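Long-range contact in Sqt1 (Chaetomium thermophilum, PDB 4ZOY), which probably captures a newly made ribosomal protein during its translation, acting as a dedicated WD40-repeat chaperone in ribosome biogenesis: residues 354-367 against 404-416. Sequence-based numbering, arbitrary orientation.
Sequences VFDTSRSFALRRHL and VRRWDLRGGTAGP
Thr413 gives its hydroxyl to a backbone carbonyl of the neighbouring propeller blade: OG1 meets Leu363 O at 2.7 Å, in the carbonyl plane on a lone pair. Its backbone N donates to Arg364 O at 2.9 Å, so that two successive carbonyls of strand 362-367 are held, the first by the hydroxyl that suits threonine to the place. Gly412 suits the preceding place, since a CB there would collide with Arg364 O.

Arg364, its CG anti to the backbone N (chi1 -166°) and its chain extended to NE, runs out to the loop after strand 404-408. NH2 reaches Arg410 O at 2.8 Å, nearly straight (166°), while NE makes two weak bonds, to Leu409 O and Gly411 O. Its other terminal nitrogen, NH1, makes a salt bridge to Asp356 OD1 at 2.9 Å, in the guanidinium plane, and the CB of Ala414, small enough to fit, lies over one face. Asp356 OD2 bridges to NH1 of Arg359, whose guanidinium has Gly415 CA over one face, so one carboxylate serves two arginines. A leucine in place of Arg364 would probably leave Arg410 O and Asp356 OD1 without these donors and the loop freer to shift.

Deeper in, Leu367 CD1 sits over the six-membered ring of Trp407, 4.2 Å from its centroid, a CH-pi contact, while Ser397 holds the indole NE1. Val354 CG2 packs on Leu409 CD2 at 3.9 Å. Adjacent blades thus meet through apolar side chains inside and, at the rim, through an arginine whose charge is probably balanced by Asp356 while its N-H groups satisfy carbonyls of the next blade.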
loop_
_atom_site.group_PDB
_atom_site.type_symbol
_atom_site.label_atom_id
_atom_site.label_comp_id
_atom_site.label_asym_id
_atom_site.label_seq_id
_atom_site.Cartn_x
_atom_site.Cartn_y
_atom_site.Cartn_z
ATOM N N VAL A 354 3.324 -17.890 1.736
ATOM C CA VAL A 354 4.169 -17.633 0.580
ATOM C C VAL A 354 3.878 -18.696 -0.460
ATOM O O VAL A 354 3.921 -19.892 -0.158
ATOM C CB VAL A 354 5.659 -17.645 0.958
ATOM C CG1 VAL A 354 6.545 -17.302 -0.245
ATOM C CG2 VAL A 354 5.915 -16.674 2.105
ATOM N N PHE A 355 3.581 -18.254 -1.679
ATOM C CA PHE A 355 3.225 -19.168 -2.771
ATOM C C PHE A 355 4.210 -19.047 -3.934
ATOM O O PHE A 355 4.695 -17.950 -4.238
ATOM C CB PHE A 355 1.809 -18.866 -3.263
ATOM C CG PHE A 355 0.773 -18.906 -2.183
ATOM C CD1 PHE A 355 0.156 -20.103 -1.856
ATOM C CD2 PHE A 355 0.408 -17.751 -1.492
ATOM C CE1 PHE A 355 -0.806 -20.159 -0.866
ATOM C CE2 PHE A 355 -0.550 -17.800 -0.485
ATOM C CZ PHE A 355 -1.164 -19.006 -0.173
ATOM N N ASP A 356 4.479 -20.167 -4.599
ATOM C CA ASP A 356 5.386 -20.206 -5.750
ATOM C C ASP A 356 4.640 -19.937 -7.060
ATOM O O ASP A 356 3.887 -20.779 -7.553
ATOM C CB ASP A 356 6.097 -21.559 -5.797
ATOM C CG ASP A 356 7.346 -21.609 -4.916
ATOM O OD1 ASP A 356 7.643 -20.615 -4.211
ATOM O OD2 ASP A 356 8.038 -22.649 -4.939
ATOM N N THR A 357 4.838 -18.747 -7.619
ATOM C CA THR A 357 4.047 -18.292 -8.752
ATOM C C THR A 357 4.364 -19.047 -10.041
ATOM O O THR A 357 3.569 -19.011 -10.970
ATOM C CB THR A 357 4.248 -16.781 -8.992
ATOM O OG1 THR A 357 5.607 -16.533 -9.376
ATOM C CG2 THR A 357 3.940 -15.997 -7.722
ATOM N N SER A 358 5.511 -19.719 -10.089
ATOM C CA SER A 358 5.878 -20.487 -11.269
ATOM C C SER A 358 5.518 -21.958 -11.089
ATOM O O SER A 358 5.882 -22.790 -11.914
ATOM C CB SER A 358 7.369 -20.344 -11.573
ATOM O OG SER A 358 8.154 -20.888 -10.526
ATOM N N ARG A 359 4.782 -22.274 -10.029
ATOM C CA ARG A 359 4.404 -23.661 -9.745
ATOM C C ARG A 359 2.938 -23.780 -9.338
ATOM O O ARG A 359 2.605 -24.438 -8.350
ATOM C CB ARG A 359 5.308 -24.236 -8.657
ATOM C CG ARG A 359 6.785 -24.211 -9.010
ATOM C CD ARG A 359 7.642 -24.682 -7.846
ATOM N NE ARG A 359 7.102 -25.915 -7.303
ATOM C CZ ARG A 359 6.656 -26.090 -6.062
ATOM N NH1 ARG A 359 6.713 -25.130 -5.139
ATOM N NH2 ARG A 359 6.172 -27.271 -5.732
ATOM N N SER A 360 2.068 -23.148 -10.118
ATOM C CA SER A 360 0.627 -23.154 -9.860
ATOM C C SER A 360 0.309 -22.649 -8.459
ATOM O O SER A 360 -0.664 -23.077 -7.839
ATOM C CB SER A 360 0.042 -24.558 -10.073
ATOM O OG SER A 360 -1.376 -24.503 -10.124
ATOM N N PHE A 361 1.131 -21.717 -7.983
ATOM C CA PHE A 361 0.922 -21.104 -6.677
ATOM C C PHE A 361 0.889 -22.160 -5.572
ATOM O O PHE A 361 0.151 -22.039 -4.576
ATOM C CB PHE A 361 -0.332 -20.232 -6.703
ATOM C CG PHE A 361 -0.157 -18.996 -7.541
ATOM C CD1 PHE A 361 -0.276 -19.059 -8.919
ATOM C CD2 PHE A 361 0.176 -17.782 -6.951
ATOM C CE1 PHE A 361 -0.072 -17.924 -9.705
ATOM C CE2 PHE A 361 0.379 -16.651 -7.720
ATOM C CZ PHE A 361 0.257 -16.721 -9.099
ATOM N N ALA A 362 1.734 -23.177 -5.737
ATOM C CA ALA A 362 1.971 -24.141 -4.665
ATOM C C ALA A 362 2.441 -23.417 -3.415
ATOM O O ALA A 362 3.100 -22.377 -3.489
ATOM C CB ALA A 362 3.003 -25.176 -5.080
ATOM N N LEU A 363 2.107 -23.970 -2.262
ATOM C CA LEU A 363 2.515 -23.369 -1.003
ATOM C C LEU A 363 3.993 -23.589 -0.740
ATOM O O LEU A 363 4.480 -24.728 -0.738
ATOM C CB LEU A 363 1.689 -23.938 0.147
ATOM C CG LEU A 363 1.985 -23.414 1.552
ATOM C CD1 LEU A 363 1.684 -21.927 1.616
ATOM C CD2 LEU A 363 1.098 -24.168 2.523
ATOM N N ARG A 364 4.721 -22.491 -0.562
ATOM C CA ARG A 364 6.137 -22.554 -0.232
ATOM C C ARG A 364 6.328 -22.591 1.279
ATOM O O ARG A 364 7.125 -23.357 1.798
ATOM C CB ARG A 364 6.875 -21.353 -0.827
ATOM C CG ARG A 364 8.381 -21.506 -0.838
ATOM C CD ARG A 364 9.059 -20.215 -1.291
ATOM N NE ARG A 364 10.506 -20.378 -1.382
ATOM C CZ ARG A 364 11.158 -20.624 -2.513
ATOM N NH1 ARG A 364 10.496 -20.722 -3.660
ATOM N NH2 ARG A 364 12.474 -20.766 -2.500
ATOM N N ARG A 365 5.591 -21.746 1.976
ATOM C CA ARG A 365 5.712 -21.664 3.420
ATOM C C ARG A 365 4.492 -21.000 4.021
ATOM O O ARG A 365 3.982 -20.006 3.499
ATOM C CB ARG A 365 6.973 -20.889 3.814
ATOM C CG ARG A 365 7.327 -21.009 5.293
ATOM C CD ARG A 365 8.792 -20.688 5.534
ATOM N NE ARG A 365 9.245 -21.171 6.834
ATOM C CZ ARG A 365 10.522 -21.240 7.199
ATOM N NH1 ARG A 365 11.475 -20.853 6.357
ATOM N NH2 ARG A 365 10.845 -21.696 8.404
ATOM N N HIS A 366 4.021 -21.556 5.131
ATOM C CA HIS A 366 2.955 -20.960 5.910
ATOM C C HIS A 366 3.563 -20.526 7.236
ATOM O O HIS A 366 3.849 -21.359 8.100
ATOM C CB HIS A 366 1.818 -21.965 6.118
ATOM C CG HIS A 366 0.594 -21.384 6.758
ATOM N ND1 HIS A 366 -0.460 -22.171 7.174
ATOM C CD2 HIS A 366 0.239 -20.105 7.032
ATOM C CE1 HIS A 366 -1.402 -21.404 7.692
ATOM N NE2 HIS A 366 -1.007 -20.144 7.612
ATOM N N LEU A 367 3.797 -19.227 7.371
ATOM C CA LEU A 367 4.390 -18.668 8.589
ATOM C C LEU A 367 3.288 -18.355 9.590
ATOM O O LEU A 367 2.773 -17.230 9.654
ATOM C CB LEU A 367 5.204 -17.407 8.276
ATOM C CG LEU A 367 6.425 -17.570 7.373
ATOM C CD1 LEU A 367 6.971 -16.205 6.979
ATOM C CD2 LEU A 367 7.501 -18.397 8.064
ATOM N N VAL A 404 7.364 -4.860 13.939
ATOM C CA VAL A 404 7.753 -4.925 12.532
ATOM C C VAL A 404 8.772 -6.042 12.400
ATOM O O VAL A 404 9.676 -6.170 13.226
ATOM C CB VAL A 404 8.353 -3.598 12.035
ATOM C CG1 VAL A 404 8.711 -3.692 10.547
ATOM C CG2 VAL A 404 7.390 -2.459 12.288
ATOM N N ARG A 405 8.620 -6.877 11.379
ATOM C CA ARG A 405 9.537 -7.992 11.196
ATOM C C ARG A 405 10.055 -8.057 9.776
ATOM O O ARG A 405 9.440 -7.530 8.856
ATOM C CB ARG A 405 8.860 -9.315 11.574
ATOM C CG ARG A 405 8.571 -9.436 13.065
ATOM C CD ARG A 405 8.167 -10.829 13.515
ATOM N NE ARG A 405 8.134 -10.849 14.979
ATOM C CZ ARG A 405 7.055 -10.575 15.700
ATOM N NH1 ARG A 405 5.899 -10.307 15.113
ATOM N NH2 ARG A 405 7.129 -10.574 17.030
ATOM N N ARG A 406 11.205 -8.701 9.600
ATOM C CA ARG A 406 11.676 -8.937 8.250
ATOM C C ARG A 406 12.023 -10.402 8.112
ATOM O O ARG A 406 12.589 -11.019 9.028
ATOM C CB ARG A 406 12.856 -8.067 7.900
ATOM C CG ARG A 406 13.213 -8.268 6.430
ATOM C CD ARG A 406 14.148 -7.247 5.979
ATOM N NE ARG A 406 13.569 -5.917 5.951
ATOM C CZ ARG A 406 14.304 -4.813 5.919
ATOM N NH1 ARG A 406 15.635 -4.907 5.969
ATOM N NH2 ARG A 406 13.738 -3.633 5.844
ATOM N N TRP A 407 11.659 -10.946 6.957
ATOM C CA TRP A 407 11.685 -12.372 6.707
ATOM C C TRP A 407 12.513 -12.685 5.483
ATOM O O TRP A 407 12.465 -11.957 4.485
ATOM C CB TRP A 407 10.272 -12.911 6.494
ATOM C CG TRP A 407 9.299 -12.493 7.539
ATOM C CD1 TRP A 407 8.512 -11.382 7.528
ATOM C CD2 TRP A 407 9.001 -13.193 8.745
ATOM N NE1 TRP A 407 7.736 -11.347 8.660
ATOM C CE2 TRP A 407 8.026 -12.443 9.429
ATOM C CE3 TRP A 407 9.479 -14.373 9.324
ATOM C CZ2 TRP A 407 7.507 -12.839 10.654
ATOM C CZ3 TRP A 407 8.964 -14.769 10.538
ATOM C CH2 TRP A 407 7.988 -14.005 11.191
ATOM N N ASP A 408 13.264 -13.775 5.587
ATOM C CA ASP A 408 13.982 -14.386 4.476
ATOM C C ASP A 408 13.099 -15.505 3.936
ATOM O O ASP A 408 12.876 -16.507 4.613
ATOM C CB ASP A 408 15.345 -14.897 4.986
ATOM C CG ASP A 408 16.066 -15.820 4.017
ATOM O OD1 ASP A 408 15.660 -15.986 2.849
ATOM O OD2 ASP A 408 17.091 -16.380 4.467
ATOM N N LEU A 409 12.595 -15.334 2.715
ATOM C CA LEU A 409 11.595 -16.256 2.177
ATOM C C LEU A 409 12.188 -17.339 1.278
ATOM O O LEU A 409 11.451 -18.008 0.560
ATOM C CB LEU A 409 10.522 -15.483 1.401
ATOM C CG LEU A 409 9.735 -14.438 2.208
ATOM C CD1 LEU A 409 8.620 -13.866 1.348
ATOM C CD2 LEU A 409 9.176 -15.014 3.506
ATOM N N ARG A 410 13.503 -17.515 1.307
ATOM C CA ARG A 410 14.104 -18.558 0.469
ATOM C C ARG A 410 13.714 -19.966 0.910
ATOM O O ARG A 410 13.635 -20.870 0.082
ATOM C CB ARG A 410 15.630 -18.432 0.458
ATOM C CG ARG A 410 16.128 -17.207 -0.271
ATOM C CD ARG A 410 17.631 -17.064 -0.102
ATOM N NE ARG A 410 18.001 -16.892 1.301
ATOM C CZ ARG A 410 19.244 -16.968 1.770
ATOM N NH1 ARG A 410 20.256 -17.232 0.953
ATOM N NH2 ARG A 410 19.478 -16.788 3.063
ATOM N N GLY A 411 13.495 -20.152 2.207
ATOM C CA GLY A 411 13.146 -21.460 2.746
ATOM C C GLY A 411 11.775 -21.973 2.345
ATOM O O GLY A 411 10.964 -21.241 1.774
ATOM N N GLY A 412 11.512 -23.243 2.640
ATOM C CA GLY A 412 10.215 -23.832 2.360
ATOM C C GLY A 412 10.232 -24.830 1.216
ATOM O O GLY A 412 11.290 -25.172 0.688
ATOM N N THR A 413 9.044 -25.291 0.832
ATOM C CA THR A 413 8.901 -26.270 -0.243
ATOM C C THR A 413 8.881 -25.572 -1.596
ATOM O O THR A 413 7.870 -24.984 -1.985
ATOM C CB THR A 413 7.624 -27.116 -0.064
ATOM O OG1 THR A 413 6.509 -26.255 0.203
ATOM C CG2 THR A 413 7.784 -28.080 1.096
ATOM N N ALA A 414 9.995 -25.654 -2.321
ATOM C CA ALA A 414 10.170 -24.882 -3.548
ATOM C C ALA A 414 10.175 -25.763 -4.795
ATOM O O ALA A 414 10.586 -25.326 -5.871
ATOM C CB ALA A 414 11.458 -24.067 -3.477
ATOM N N GLY A 415 9.711 -27.000 -4.646
ATOM C CA GLY A 415 9.612 -27.913 -5.771
ATOM C C GLY A 415 10.952 -28.479 -6.204
ATOM O O GLY A 415 11.749 -28.901 -5.365
ATOM N N PRO A 416 11.204 -28.491 -7.524
ATOM C CA PRO A 416 12.429 -29.047 -8.117
ATOM C C PRO A 416 13.710 -28.463 -7.530
ATOM O O PRO A 416 14.246 -27.527 -8.120
ATOM C CB PRO A 416 12.297 -28.677 -9.600
ATOM C CG PRO A 416 10.831 -28.508 -9.824
ATOM C CD PRO A 416 10.300 -27.934 -8.547
HETATM O O HOH W 1 10.054 -22.312 -7.038
HETATM O O HOH W 2 10.960 -18.513 4.875
#